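SsfS6 (Streptomyces sp. SF2575, PDB 4FZR) belongs to the GT-B superfamily, with two domains related to the erythromycin biosynthesis protein CIII family, each built round a parallel beta sheet. Local coordinates at residues P75-W80 and V108-D113. Sequence-based numbering, arbitrary orientation.
Sequences PEVLSW and VLRMRD
Glu76 and Arg110 face each other between the short helix 74-78 and the long helix 93-122, and they illustrate how opposite charges can be joined through a single water. Their nearest charged atoms, Glu76 OE2 and Arg110 NH2, stay 4.2 Å apart, beyond a direct salt bridge, with the carboxylate oxygen at the edge of the guanidinium and near its plane. A water completes the link: it donates to Glu76 OE2 at 2.6 Å and accepts from Arg110 NH2 at 2.7 Å. Both residues are exposed, so any attraction between the two charges is probably screened in part by solvent.

The arginine comes to this position by a bent route. Successive turns of the same sense (chi1 -53°, chi2 -71°) carry the side chain away from its helix and present the guanidinium to the shorter one; Leu72, in the loop before the short helix, also packs on the arginine. Glu76 leaves its backbone off a staggered position (chi1 -132°) and then runs nearly extended to its carboxylate. The other carboxylate oxygen of Glu76, OE1, accepts from the backbone N of Asp73, so this acid is held both by its own chain near the start of the helix and by the water. Val77 supplies the nonpolar part: its CG1 branch lies 4.4 Å from Arg110 NH1, approaching the guanidinium obliquely, while its carbonyl oxygen receives NE of Arg106, one turn earlier on the long helix.

Within 75-80, Pro75 O accepts both Ser79 N (2.9 Å) and Ser79 OG (3.0 Å), which reach it from opposite faces of the carbonyl plane. The small, partly buried interface is a water-mediated acid-arginine pair between two helices, joining a short helix that follows strand 65-67 to the long helix preceding strand 126-130 in the Rossmann-like N-terminal domain of a GT-B fold.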
ATOM      1  N   PRO A  75      24.403 -12.928  -1.836  1.00 35.88           N
ATOM      2  CA  PRO A  75      25.701 -13.545  -2.145  1.00 33.23           C
ATOM      3  C   PRO A  75      26.836 -12.907  -1.358  1.00 31.63           C
ATOM      4  O   PRO A  75      27.715 -13.600  -0.848  1.00 29.32           O
ATOM      5  CB  PRO A  75      25.874 -13.263  -3.638  1.00 26.54           C
ATOM      6  CG  PRO A  75      24.483 -13.172  -4.158  1.00 34.10           C
ATOM      7  CD  PRO A  75      23.676 -12.539  -3.057  1.00 36.91           C
ATOM      8  N   GLU A  76      26.799 -11.583  -1.273  1.00 33.49           N
ATOM      9  CA  GLU A  76      27.755 -10.814  -0.490  1.00 34.17           C
ATOM     10  C   GLU A  76      28.000 -11.435   0.883  1.00 33.14           C
ATOM     11  O   GLU A  76      29.138 -11.484   1.352  1.00 33.21           O
ATOM     12  CB  GLU A  76      27.221  -9.397  -0.299  1.00 39.27           C
ATOM     13  CG  GLU A  76      28.215  -8.310  -0.593  1.00 44.96           C
ATOM     14  CD  GLU A  76      27.542  -6.963  -0.751  1.00 48.03           C
ATOM     15  OE1 GLU A  76      26.480  -6.908  -1.407  1.00 41.93           O
ATOM     16  OE2 GLU A  76      28.067  -5.965  -0.215  1.00 42.05           O
ATOM     17  N   VAL A  77      26.929 -11.906   1.521  1.00 25.24           N
ATOM     18  CA  VAL A  77      26.993 -12.349   2.914  1.00 31.66           C
ATOM     19  C   VAL A  77      27.020 -13.871   2.995  1.00 26.71           C
ATOM     20  O   VAL A  77      27.434 -14.446   4.001  1.00 30.14           O
ATOM     21  CB  VAL A  77      25.810 -11.782   3.772  1.00 24.87           C
ATOM     22  CG1 VAL A  77      24.999 -10.758   2.987  1.00 37.65           C
ATOM     23  CG2 VAL A  77      24.903 -12.898   4.289  1.00 22.90           C
ATOM     24  N   LEU A  78      26.577 -14.518   1.925  1.00 27.03           N
ATOM     25  CA  LEU A  78      26.555 -15.970   1.857  1.00 34.36           C
ATOM     26  C   LEU A  78      27.947 -16.534   1.557  1.00 36.39           C
ATOM     27  O   LEU A  78      28.266 -17.657   1.951  1.00 31.01           O
ATOM     28  CB  LEU A  78      25.572 -16.414   0.773  1.00 30.98           C
ATOM     29  CG  LEU A  78      25.301 -17.914   0.672  1.00 30.74           C
ATOM     30  CD1 LEU A  78      24.908 -18.498   2.020  1.00 33.08           C
ATOM     31  CD2 LEU A  78      24.213 -18.179  -0.355  1.00 44.92           C
ATOM     32  N   SER A  79      28.773 -15.738   0.881  1.00 31.85           N
ATOM     33  CA  SER A  79      30.043 -16.208   0.329  1.00 30.49           C
ATOM     34  C   SER A  79      31.242 -16.022   1.266  1.00 35.69           C
ATOM     35  O   SER A  79      32.338 -16.503   0.972  1.00 37.08           O
ATOM     36  CB  SER A  79      30.319 -15.501  -1.002  1.00 27.51           C
ATOM     37  OG  SER A  79      29.326 -15.815  -1.965  1.00 30.95           O
ATOM     38  N   TRP A  80      31.042 -15.330   2.384  1.00 32.74           N
ATOM     39  CA  TRP A  80      32.100 -15.179   3.384  1.00 29.23           C
ATOM     40  C   TRP A  80      31.583 -15.491   4.780  1.00 31.93           C
ATOM     41  O   TRP A  80      30.529 -14.998   5.188  1.00 40.78           O
ATOM     42  CB  TRP A  80      32.702 -13.768   3.355  1.00 35.83           C
ATOM     43  CG  TRP A  80      33.547 -13.496   2.141  1.00 42.45           C
ATOM     44  CD1 TRP A  80      34.905 -13.609   2.039  1.00 38.24           C
ATOM     45  CD2 TRP A  80      33.083 -13.069   0.856  1.00 33.21           C
ATOM     46  NE1 TRP A  80      35.313 -13.277   0.768  1.00 32.89           N
ATOM     47  CE2 TRP A  80      34.214 -12.942   0.024  1.00 30.51           C
ATOM     48  CE3 TRP A  80      31.822 -12.783   0.329  1.00 30.05           C
ATOM     49  CZ2 TRP A  80      34.116 -12.541  -1.308  1.00 40.19           C
ATOM     50  CZ3 TRP A  80      31.728 -12.385  -0.990  1.00 37.11           C
ATOM     51  CH2 TRP A  80      32.868 -12.268  -1.794  1.00 40.71           C
ATOM     52  N   VAL A 108      22.086 -11.078   9.786  1.00 22.11           N
ATOM     53  CA  VAL A 108      21.661 -10.447  11.027  1.00 23.15           C
ATOM     54  C   VAL A 108      22.743  -9.527  11.583  1.00 26.99           C
ATOM     55  O   VAL A 108      22.445  -8.465  12.131  1.00 28.50           O
ATOM     56  CB  VAL A 108      21.337 -11.502  12.091  1.00 21.22           C
ATOM     57  CG1 VAL A 108      20.934 -10.831  13.392  1.00 24.52           C
ATOM     58  CG2 VAL A 108      20.235 -12.423  11.596  1.00 23.08           C
ATOM     59  N   LEU A 109      23.998  -9.943  11.435  1.00 30.99           N
ATOM     60  CA  LEU A 109      25.135  -9.207  11.980  1.00 29.58           C
ATOM     61  C   LEU A 109      25.318  -7.858  11.294  1.00 24.77           C
ATOM     62  O   LEU A 109      25.850  -6.917  11.882  1.00 27.51           O
ATOM     63  CB  LEU A 109      26.416 -10.030  11.827  1.00 30.94           C
ATOM     64  CG  LEU A 109      26.420 -11.420  12.464  1.00 30.58           C
ATOM     65  CD1 LEU A 109      27.788 -12.077  12.318  1.00 30.79           C
ATOM     66  CD2 LEU A 109      26.021 -11.336  13.923  1.00 25.53           C
ATOM     67  N   ARG A 110      24.887  -7.771  10.041  1.00 25.08           N
ATOM     68  CA  ARG A 110      24.966  -6.523   9.293  1.00 27.21           C
ATOM     69  C   ARG A 110      23.845  -5.560   9.686  1.00 24.33           C
ATOM     70  O   ARG A 110      23.964  -4.350   9.492  1.00 27.45           O
ATOM     71  CB  ARG A 110      24.894  -6.806   7.790  1.00 27.34           C
ATOM     72  CG  ARG A 110      25.906  -7.833   7.301  1.00 34.04           C
ATOM     73  CD  ARG A 110      27.329  -7.285   7.309  1.00 30.39           C
ATOM     74  NE  ARG A 110      27.574  -6.371   6.195  1.00 39.88           N
ATOM     75  CZ  ARG A 110      27.882  -6.758   4.960  1.00 44.67           C
ATOM     76  NH1 ARG A 110      27.982  -8.048   4.660  1.00 42.61           N
ATOM     77  NH2 ARG A 110      28.088  -5.852   4.015  1.00 46.19           N
HETATM   78  N   MSE A 111      22.765  -6.099  10.251  1.00 20.02           N
HETATM   79  CA  MSE A 111      21.537  -5.333  10.462  1.00 26.21           C
HETATM   80  C   MSE A 111      21.246  -4.991  11.923  1.00 22.98           C
HETATM   81  O   MSE A 111      20.617  -3.973  12.206  1.00 28.88           O
HETATM   82  CB  MSE A 111      20.341  -6.112   9.903  1.00 21.81           C
HETATM   83  CG  MSE A 111      20.180  -6.044   8.390  1.00 23.66           C
HETATM   84 SE   MSE A 111      18.681  -7.123   7.746  1.00 35.54          SE
HETATM   85  CE  MSE A 111      18.594  -6.435   5.918  1.00 31.42           C
ATOM     86  N   ARG A 112      21.693  -5.834  12.847  1.00 24.22           N
ATOM     87  CA  ARG A 112      21.206  -5.768  14.224  1.00 26.57           C
ATOM     88  C   ARG A 112      21.467  -4.427  14.919  1.00 30.85           C
ATOM     89  O   ARG A 112      20.606  -3.934  15.648  1.00 31.62           O
ATOM     90  CB  ARG A 112      21.763  -6.930  15.058  1.00 25.76           C
ATOM     91  CG  ARG A 112      23.261  -6.883  15.328  1.00 31.56           C
ATOM     92  CD  ARG A 112      23.731  -8.206  15.926  1.00 35.75           C
ATOM     93  NE  ARG A 112      25.103  -8.150  16.436  1.00 37.94           N
ATOM     94  CZ  ARG A 112      25.438  -8.102  17.725  1.00 46.29           C
ATOM     95  NH1 ARG A 112      24.512  -8.106  18.679  1.00 45.60           N
ATOM     96  NH2 ARG A 112      26.717  -8.053  18.069  1.00 54.59           N
ATOM     97  N   ASP A 113      22.635  -3.835  14.695  1.00 33.41           N
ATOM     98  CA  ASP A 113      22.981  -2.580  15.363  1.00 33.56           C
ATOM     99  C   ASP A 113      21.969  -1.477  15.066  1.00 35.31           C
ATOM    100  O   ASP A 113      21.417  -0.867  15.983  1.00 26.96           O
ATOM    101  CB  ASP A 113      24.384  -2.117  14.963  1.00 30.83           C
ATOM    102  CG  ASP A 113      25.477  -2.959  15.596  1.00 48.38           C
ATOM    103  OD1 ASP A 113      25.240  -3.521  16.689  1.00 44.04           O
ATOM    104  OD2 ASP A 113      26.574  -3.054  15.005  1.00 48.26           O
TER
HETATM  105  O   HOH W   1      29.447  -6.747   1.857  1.00 42.78           O